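N-acetyl-L-2,4-diaminobutyric acid deacetylase (Ruegeria pomeroyi, PDB 6TWL) probably removes the acetyl group from N-acetyl-L-2,4-diaminobutyrate, as a zinc-dependent hydrolase of the aspartoacylase family acting in bacterial ectoine degradation. Local coordinates at residues N249-P253 and V324-T328. Sequence-based numbering, arbitrary orientation.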
loop_
_atom_site.group_PDB
_atom_site.type_symbol
_atom_site.label_atom_id
_atom_site.label_comp_id
_atom_site.label_asym_id
_atom_site.label_seq_id
_atom_site.Cartn_x
_atom_site.Cartn_y
_atom_site.Cartn_z
ATOM N N ASN A 249 2.466 0.879 18.377
ATOM C CA ASN A 249 3.676 0.917 17.568
ATOM C C ASN A 249 4.354 -0.445 17.577
ATOM O O ASN A 249 4.598 -1.022 18.642
ATOM C CB ASN A 249 4.622 2.003 18.075
ATOM C CG ASN A 249 4.219 3.387 17.603
ATOM O OD1 ASN A 249 4.608 3.822 16.518
ATOM N ND2 ASN A 249 3.422 4.079 18.406
ATOM N N LEU A 250 4.655 -0.953 16.384
ATOM C CA LEU A 250 5.151 -2.307 16.206
ATOM C C LEU A 250 6.373 -2.306 15.301
ATOM O O LEU A 250 6.540 -1.428 14.451
ATOM C CB LEU A 250 4.079 -3.221 15.604
ATOM C CG LEU A 250 2.732 -3.247 16.323
ATOM C CD1 LEU A 250 1.650 -3.730 15.379
ATOM C CD2 LEU A 250 2.807 -4.130 17.559
ATOM N N THR A 251 7.228 -3.305 15.504
ATOM C CA THR A 251 8.383 -3.551 14.658
ATOM C C THR A 251 8.427 -5.030 14.304
ATOM O O THR A 251 7.955 -5.880 15.063
ATOM C CB THR A 251 9.702 -3.150 15.346
ATOM O OG1 THR A 251 9.984 -4.063 16.413
ATOM C CG2 THR A 251 9.623 -1.734 15.904
ATOM N N MET A 252 8.992 -5.328 13.133
ATOM C CA MET A 252 9.258 -6.695 12.693
ATOM C C MET A 252 10.767 -6.818 12.519
ATOM O O MET A 252 11.286 -6.728 11.396
ATOM C CB MET A 252 8.517 -7.029 11.400
ATOM C CG MET A 252 7.022 -7.249 11.564
ATOM S SD MET A 252 6.148 -6.829 10.049
ATOM C CE MET A 252 7.276 -7.499 8.834
ATOM N N PRO A 253 11.505 -7.028 13.612
ATOM C CA PRO A 253 12.967 -6.922 13.568
ATOM C C PRO A 253 13.704 -8.178 13.134
ATOM O O PRO A 253 14.925 -8.113 12.933
ATOM C CB PRO A 253 13.310 -6.589 15.026
ATOM C CG PRO A 253 12.264 -7.319 15.812
ATOM C CD PRO A 253 11.010 -7.314 14.969
ATOM N N VAL A 324 2.096 -13.587 11.213
ATOM C CA VAL A 324 3.190 -12.663 11.493
ATOM C C VAL A 324 2.941 -12.020 12.851
ATOM O O VAL A 324 1.803 -11.671 13.185
ATOM C CB VAL A 324 3.338 -11.583 10.400
ATOM C CG1 VAL A 324 4.512 -10.667 10.712
ATOM C CG2 VAL A 324 3.521 -12.224 9.037
ATOM N N VAL A 325 4.010 -11.865 13.629
ATOM C CA VAL A 325 3.953 -11.289 14.968
ATOM C C VAL A 325 4.753 -9.992 14.980
ATOM O O VAL A 325 5.921 -9.974 14.574
ATOM C CB VAL A 325 4.495 -12.268 16.025
ATOM C CG1 VAL A 325 4.064 -11.832 17.410
ATOM C CG2 VAL A 325 4.032 -13.689 15.731
ATOM N N GLY A 326 4.130 -8.914 15.451
ATOM C CA GLY A 326 4.802 -7.631 15.624
ATOM C C GLY A 326 5.208 -7.422 17.070
ATOM O O GLY A 326 4.468 -7.774 17.990
ATOM N N VAL A 327 6.397 -6.822 17.273
ATOM C CA VAL A 327 7.049 -6.809 18.581
ATOM C C VAL A 327 6.692 -5.540 19.353
ATOM O O VAL A 327 6.425 -4.479 18.779
ATOM C CB VAL A 327 8.574 -6.985 18.422
ATOM C CG1 VAL A 327 9.251 -7.153 19.774
ATOM C CG2 VAL A 327 8.858 -8.202 17.569
ATOM N N THR A 328 6.697 -5.672 20.682
ATOM C CA THR A 328 6.249 -4.659 21.645
ATOM C C THR A 328 4.843 -4.151 21.335
ATOM O O THR A 328 3.870 -4.705 21.844
ATOM C CB THR A 328 7.204 -3.451 21.723
ATOM O OG1 THR A 328 8.546 -3.909 21.924
ATOM C CG2 THR A 328 6.814 -2.566 22.900
#
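Val327 turns CG1 anti to its backbone N (chi1 -173°), which leaves CG2 anti to the carbonyl carbon and pointing at the ring of Pro253, while Thr251 sets OG1 between its backbone N and carbonyl carbon, facing CB of Val327. The contact joins the two parts of an aspartoacylase-like chain: 249-251 lies on an outermost strand of the mixed sheet of the M14-type catalytic domain, where Leu250 makes backbone hydrogen bonds with Ser182 and Glu184, whereas 324-326 lies on a strand of the C-terminal beta region, where Val324 makes backbone hydrogen bonds with Ile308 and Ser309. The end-to-end directions of 249-253 and 324-328 differ by 116°. A single backbone hydrogen bond spans the gap, from Val327 N to Thr251 O at 2.9 Å; the 167° angle at the hydrogen makes it nearly straight, and the donor comes in the carbonyl plane. Beside it, Leu250 CA donates a weaker CA-H...O contact to Val327 O at 3.6 Å. Gly326 passes where the chains are close: its CA lies 3.6 Å from Thr251 O. Leu250 itself brings CD2 to within 3.8 Å of Val327 O, and its side chain also packs on Tyr181 and Ile308. Further along, Met252 SD reaches Val324 CG1 at 4.2 Å, an apolar touch at van der Waals range; both side chains also touch Ile308 and Phe258. The Met252 side chain lies about 8 Å from that of Glu209, which binds zinc in another structure of this protein though no metal is bound here; the contact is thus near the metal site without supplying any of its known ligands. On the more open side, Val327 meets Pro253 obliquely and tightly, with CG2 of Val327 only 3.5 Å from CD of Pro253.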